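Local coordinates for protein maltose operon transcriptional repressor (Staphylococcus aureus subsp. aureus Mu50, PDB 3HCW) that probably represses transcription of the maltose operon, with a C-terminal periplasmic-binding-protein-like domain that presumably senses a small-molecule effector, at residues I111-H125 against T241-A254. Numbering follows the deposited sequence. Where two conformers were deposited one is given.
Sequences IDNDNILASENLTRH and TCIDIKPRMLGQQA
I243 lies against helix 115-125 over the A118-L122 turn: its CG2 meets A118 CB at 3.8 Å, while CD1 comes 3.4 Å from A118 O. With CG1 beside the backbone N and CG2 anti to it, the CG1-CD1 branch lies along both L122 CB and A118 O. One turn on, the T241 methyl CG2 sits obliquely 3.9 Å from H125 CD2; the polar ends, H125 NE2 and T241 OG1, both bond T285 OG1. In this periplasmic-binding-protein-like fold, strands 110-113 and 241-244 each pass from one lobe to a helix of the other. The short segments' axes pair strand 111-113 with helix 247-254 (161°, closest approach 8.7 Å) and strand 241-244 with helix 115-125 (158°, 8.8 Å), both nearly antiparallel. Where these crossovers meet, N113 ND2 donates to I245 O at 2.9 Å (N-H...O 148°) from above the carbonyl plane, and a second bond to I275 O helps fix the amide. N113 OD1 abuts I245 CB and L250 CD1 and, like D112 OD1 and N115 ND2, bonds a glycerol, probably from the crystallisation liquor, whose place is consistent with the interlobe ligand cleft. Beyond, I111 CG2 packs on L250 CD2 at 3.9 Å, and I111 CD1 extends to A254 CA.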
loop_
_atom_site.group_PDB
_atom_site.type_symbol
_atom_site.label_atom_id
_atom_site.label_comp_id
_atom_site.label_asym_id
_atom_site.label_seq_id
_atom_site.Cartn_x
_atom_site.Cartn_y
_atom_site.Cartn_z
ATOM N N ILE A 111 -11.759 -6.502 -19.468
ATOM C CA ILE A 111 -11.953 -7.172 -18.188
ATOM C C ILE A 111 -12.354 -6.106 -17.169
ATOM O O ILE A 111 -11.617 -5.162 -16.934
ATOM C CB ILE A 111 -10.681 -7.967 -17.746
ATOM C CG1 ILE A 111 -10.474 -9.212 -18.622
ATOM C CG2 ILE A 111 -10.801 -8.441 -16.319
ATOM C CD1 ILE A 111 -9.512 -9.021 -19.734
ATOM N N ASP A 112 -13.534 -6.249 -16.581
ATOM C CA ASP A 112 -14.045 -5.233 -15.668
ATOM C C ASP A 112 -14.778 -5.872 -14.482
ATOM O O ASP A 112 -15.023 -7.087 -14.478
ATOM C CB ASP A 112 -14.995 -4.311 -16.441
ATOM C CG ASP A 112 -15.047 -2.890 -15.887
ATOM O OD1 ASP A 112 -14.299 -2.558 -14.947
ATOM O OD2 ASP A 112 -15.866 -2.095 -16.398
ATOM N N ASN A 113 -15.074 -5.060 -13.466
ATOM C CA ASN A 113 -16.148 -5.359 -12.521
ATOM C C ASN A 113 -17.404 -4.727 -13.094
ATOM O O ASN A 113 -17.321 -3.880 -14.006
ATOM C CB ASN A 113 -15.894 -4.712 -11.158
ATOM C CG ASN A 113 -14.606 -5.162 -10.513
ATOM O OD1 ASN A 113 -13.688 -4.364 -10.324
ATOM N ND2 ASN A 113 -14.531 -6.439 -10.157
ATOM N N ASP A 114 -18.562 -5.106 -12.549
ATOM C CA ASP A 114 -19.804 -4.378 -12.814
ATOM C C ASP A 114 -19.875 -3.250 -11.791
ATOM O O ASP A 114 -20.273 -3.444 -10.646
ATOM C CB ASP A 114 -21.026 -5.315 -12.762
ATOM C CG ASP A 114 -22.328 -4.640 -13.217
ATOM O OD1 ASP A 114 -23.312 -5.363 -13.491
ATOM O OD2 ASP A 114 -22.395 -3.395 -13.283
ATOM N N ASN A 115 -19.475 -2.058 -12.218
ATOM C CA ASN A 115 -19.251 -0.964 -11.276
ATOM C C ASN A 115 -20.522 -0.216 -10.911
ATOM O O ASN A 115 -20.597 0.431 -9.860
ATOM C CB ASN A 115 -18.139 -0.023 -11.769
ATOM C CG ASN A 115 -16.769 -0.432 -11.267
ATOM O OD1 ASN A 115 -16.562 -0.610 -10.062
ATOM N ND2 ASN A 115 -15.813 -0.550 -12.181
ATOM N N ILE A 116 -21.527 -0.327 -11.771
ATOM C CA ILE A 116 -22.859 0.154 -11.435
ATOM C C ILE A 116 -23.478 -0.719 -10.328
ATOM O O ILE A 116 -23.895 -0.209 -9.296
ATOM C CB ILE A 116 -23.749 0.266 -12.673
ATOM C CG1 ILE A 116 -23.126 1.281 -13.653
ATOM C CG2 ILE A 116 -25.155 0.654 -12.261
ATOM C CD1 ILE A 116 -23.883 1.527 -14.938
ATOM N N LEU A 117 -23.465 -2.026 -10.522
ATOM C CA LEU A 117 -24.020 -2.965 -9.555
ATOM C C LEU A 117 -23.289 -2.881 -8.215
ATOM O O LEU A 117 -23.929 -2.802 -7.152
ATOM C CB LEU A 117 -23.998 -4.398 -10.134
ATOM C CG LEU A 117 -24.589 -5.571 -9.349
ATOM C CD1 LEU A 117 -26.011 -5.277 -8.869
ATOM C CD2 LEU A 117 -24.564 -6.819 -10.202
ATOM N N ALA A 118 -21.955 -2.823 -8.268
ATOM C CA ALA A 118 -21.133 -2.701 -7.054
ATOM C C ALA A 118 -21.569 -1.504 -6.221
ATOM O O ALA A 118 -21.830 -1.646 -5.006
ATOM C CB ALA A 118 -19.651 -2.613 -7.396
ATOM N N SER A 119 -21.698 -0.349 -6.891
ATOM C CA SER A 119 -22.129 0.876 -6.217
ATOM C C SER A 119 -23.570 0.809 -5.737
ATOM O O SER A 119 -23.876 1.279 -4.630
ATOM C CB SER A 119 -21.896 2.125 -7.082
ATOM O OG SER A 119 -22.389 1.962 -8.398
ATOM N N GLU A 120 -24.447 0.218 -6.551
ATOM C CA GLU A 120 -25.835 0.028 -6.174
ATOM C C GLU A 120 -25.957 -0.845 -4.933
ATOM O O GLU A 120 -26.759 -0.546 -4.070
ATOM C CB GLU A 120 -26.617 -0.599 -7.317
ATOM C CG GLU A 120 -27.016 0.402 -8.348
ATOM C CD GLU A 120 -27.696 -0.189 -9.542
ATOM O OE1 GLU A 120 -27.933 -1.422 -9.566
ATOM O OE2 GLU A 120 -27.990 0.605 -10.461
ATOM N N ASN A 121 -25.163 -1.918 -4.869
ATOM C CA ASN A 121 -25.095 -2.777 -3.696
ATOM C C ASN A 121 -24.648 -2.015 -2.455
ATOM O O ASN A 121 -25.225 -2.185 -1.377
ATOM C CB ASN A 121 -24.144 -3.956 -3.932
ATOM C CG ASN A 121 -24.695 -4.952 -4.902
ATOM O OD1 ASN A 121 -25.896 -5.012 -5.116
ATOM N ND2 ASN A 121 -23.813 -5.743 -5.513
ATOM N N LEU A 122 -23.617 -1.185 -2.611
ATOM C CA LEU A 122 -23.106 -0.395 -1.495
ATOM C C LEU A 122 -24.114 0.663 -1.072
ATOM O O LEU A 122 -24.392 0.797 0.130
ATOM C CB LEU A 122 -21.756 0.249 -1.831
ATOM C CG LEU A 122 -20.994 0.963 -0.709
ATOM C CD1 LEU A 122 -20.360 -0.048 0.223
ATOM C CD2 LEU A 122 -19.917 1.883 -1.291
ATOM N N THR A 123 -24.667 1.387 -2.054
ATOM C CA THR A 123 -25.626 2.455 -1.769
ATOM C C THR A 123 -26.877 1.879 -1.094
ATOM O O THR A 123 -27.388 2.472 -0.163
ATOM C CB THR A 123 -26.033 3.286 -3.040
ATOM O OG1 THR A 123 -24.863 3.704 -3.767
ATOM C CG2 THR A 123 -26.825 4.530 -2.644
ATOM N N ARG A 124 -27.359 0.730 -1.568
ATOM C CA ARG A 124 -28.520 0.053 -0.959
ATOM C C ARG A 124 -28.279 -0.292 0.505
ATOM O O ARG A 124 -29.140 -0.048 1.348
ATOM C CB ARG A 124 -28.882 -1.234 -1.719
ATOM C CG ARG A 124 -30.175 -1.177 -2.514
ATOM C CD ARG A 124 -31.396 -1.168 -1.593
ATOM N NE ARG A 124 -31.877 -2.506 -1.250
ATOM C CZ ARG A 124 -32.818 -2.764 -0.341
ATOM N NH1 ARG A 124 -33.389 -1.779 0.343
ATOM N NH2 ARG A 124 -33.187 -4.017 -0.106
ATOM N N HIS A 125 -27.103 -0.847 0.789
ATOM C CA HIS A 125 -26.725 -1.251 2.152
ATOM C C HIS A 125 -26.775 -0.117 3.173
ATOM O O HIS A 125 -27.282 -0.313 4.297
ATOM C CB HIS A 125 -25.338 -1.900 2.168
ATOM C CG HIS A 125 -24.727 -1.975 3.530
ATOM N ND1 HIS A 125 -25.140 -2.884 4.481
ATOM C CD2 HIS A 125 -23.743 -1.247 4.110
ATOM C CE1 HIS A 125 -24.436 -2.718 5.584
ATOM N NE2 HIS A 125 -23.584 -1.726 5.387
ATOM N N THR A 241 -16.658 -0.278 5.832
ATOM C CA THR A 241 -17.517 -1.028 4.942
ATOM C C THR A 241 -17.096 -0.694 3.519
ATOM O O THR A 241 -16.897 0.483 3.166
ATOM C CB THR A 241 -18.972 -0.681 5.204
ATOM O OG1 THR A 241 -19.341 -1.173 6.501
ATOM C CG2 THR A 241 -19.889 -1.279 4.169
ATOM N N CYS A 242 -16.925 -1.745 2.721
ATOM C CA CYS A 242 -16.473 -1.567 1.352
ATOM C C CYS A 242 -16.790 -2.723 0.437
ATOM O O CYS A 242 -17.134 -3.832 0.867
ATOM C CB CYS A 242 -14.976 -1.224 1.274
ATOM S SG CYS A 242 -13.954 -2.078 2.438
ATOM N N ILE A 243 -16.732 -2.405 -0.849
ATOM C CA ILE A 243 -16.932 -3.361 -1.904
ATOM C C ILE A 243 -15.570 -3.921 -2.296
ATOM O O ILE A 243 -14.681 -3.175 -2.727
ATOM C CB ILE A 243 -17.584 -2.695 -3.139
ATOM C CG1 ILE A 243 -18.949 -2.083 -2.789
ATOM C CG2 ILE A 243 -17.708 -3.699 -4.271
ATOM C CD1 ILE A 243 -20.056 -3.117 -2.452
ATOM N N ASP A 244 -15.413 -5.233 -2.134
ATOM C CA ASP A 244 -14.228 -5.944 -2.600
ATOM C C ASP A 244 -14.326 -6.163 -4.126
ATOM O O ASP A 244 -15.213 -6.851 -4.596
ATOM C CB ASP A 244 -14.130 -7.276 -1.848
ATOM C CG ASP A 244 -12.895 -8.076 -2.208
ATOM O OD1 ASP A 244 -12.025 -7.576 -2.962
ATOM O OD2 ASP A 244 -12.789 -9.219 -1.713
ATOM N N ILE A 245 -13.412 -5.589 -4.897
ATOM C CA ILE A 245 -13.541 -5.640 -6.359
ATOM C C ILE A 245 -12.576 -6.638 -7.007
ATOM O O ILE A 245 -12.358 -6.612 -8.226
ATOM C CB ILE A 245 -13.454 -4.233 -7.007
ATOM C CG1 ILE A 245 -12.058 -3.627 -6.843
ATOM C CG2 ILE A 245 -14.517 -3.315 -6.427
ATOM C CD1 ILE A 245 -11.856 -2.336 -7.609
ATOM N N LYS A 246 -12.034 -7.528 -6.165
ATOM C CA LYS A 246 -11.160 -8.639 -6.553
ATOM C C LYS A 246 -10.048 -8.257 -7.554
ATOM O O LYS A 246 -10.014 -8.784 -8.676
ATOM C CB LYS A 246 -12.002 -9.798 -7.108
ATOM C CG LYS A 246 -13.329 -10.046 -6.393
ATOM C CD LYS A 246 -13.142 -10.804 -5.082
ATOM C CE LYS A 246 -14.453 -10.852 -4.308
ATOM N NZ LYS A 246 -14.233 -11.190 -2.871
ATOM N N PRO A 247 -9.152 -7.329 -7.165
ATOM C CA PRO A 247 -8.130 -6.851 -8.121
ATOM C C PRO A 247 -7.099 -7.915 -8.549
ATOM O O PRO A 247 -6.603 -7.883 -9.690
ATOM C CB PRO A 247 -7.481 -5.666 -7.388
ATOM C CG PRO A 247 -7.755 -5.911 -5.917
ATOM C CD PRO A 247 -9.057 -6.657 -5.850
ATOM N N ARG A 248 -6.808 -8.867 -7.664
ATOM C CA ARG A 248 -5.911 -9.968 -8.011
ATOM C C ARG A 248 -6.553 -10.889 -9.049
ATOM O O ARG A 248 -5.869 -11.345 -9.971
ATOM C CB ARG A 248 -5.472 -10.744 -6.777
ATOM C CG ARG A 248 -4.235 -11.576 -7.014
ATOM C CD ARG A 248 -3.691 -12.109 -5.713
ATOM N NE ARG A 248 -2.621 -13.065 -5.959
ATOM C CZ ARG A 248 -1.850 -13.588 -5.016
ATOM N NH1 ARG A 248 -0.900 -14.457 -5.348
ATOM N NH2 ARG A 248 -2.031 -13.251 -3.748
ATOM N N MET A 249 -7.863 -11.124 -8.908
ATOM C CA MET A 249 -8.648 -11.857 -9.907
ATOM C C MET A 249 -8.688 -11.122 -11.244
ATOM O O MET A 249 -8.471 -11.728 -12.281
ATOM C CB MET A 249 -10.082 -12.095 -9.427
ATOM C CG MET A 249 -10.379 -13.501 -8.926
ATOM S SD MET A 249 -12.159 -13.814 -8.779
ATOM C CE MET A 249 -12.611 -14.069 -10.493
ATOM N N LEU A 250 -8.983 -9.818 -11.214
ATOM C CA LEU A 250 -8.976 -9.002 -12.441
ATOM C C LEU A 250 -7.660 -9.139 -13.215
ATOM O O LEU A 250 -7.664 -9.313 -14.432
ATOM C CB LEU A 250 -9.206 -7.518 -12.110
ATOM C CG LEU A 250 -10.596 -7.041 -11.696
ATOM C CD1 LEU A 250 -10.476 -5.799 -10.833
ATOM C CD2 LEU A 250 -11.483 -6.767 -12.912
ATOM N N GLY A 251 -6.542 -9.081 -12.485
ATOM C CA GLY A 251 -5.211 -9.202 -13.065
ATOM C C GLY A 251 -4.932 -10.575 -13.657
ATOM O O GLY A 251 -4.410 -10.685 -14.773
ATOM N N GLN A 252 -5.284 -11.622 -12.913
ATOM C CA GLN A 252 -5.116 -12.995 -13.388
ATOM C C GLN A 252 -5.909 -13.225 -14.670
ATOM O O GLN A 252 -5.394 -13.826 -15.604
ATOM C CB GLN A 252 -5.521 -14.013 -12.317
ATOM C CG GLN A 252 -4.536 -14.112 -11.163
ATOM C CD GLN A 252 -5.049 -14.972 -10.012
ATOM O OE1 GLN A 252 -6.188 -15.439 -10.023
ATOM N NE2 GLN A 252 -4.198 -15.185 -9.013
ATOM N N GLN A 253 -7.145 -12.730 -14.706
ATOM C CA GLN A 253 -8.013 -12.855 -15.889
ATOM C C GLN A 253 -7.472 -12.086 -17.105
ATOM O O GLN A 253 -7.560 -12.563 -18.232
ATOM C CB GLN A 253 -9.427 -12.384 -15.562
ATOM C CG GLN A 253 -10.187 -13.265 -14.569
ATOM C CD GLN A 253 -10.618 -14.592 -15.165
ATOM O OE1 GLN A 253 -11.204 -14.642 -16.251
ATOM N NE2 GLN A 253 -10.333 -15.676 -14.455
ATOM N N ALA A 254 -6.902 -10.905 -16.867
ATOM C CA ALA A 254 -6.296 -10.116 -17.940
ATOM C C ALA A 254 -5.052 -10.802 -18.482
ATOM O O ALA A 254 -4.814 -10.796 -19.695
ATOM C CB ALA A 254 -5.959 -8.720 -17.453
#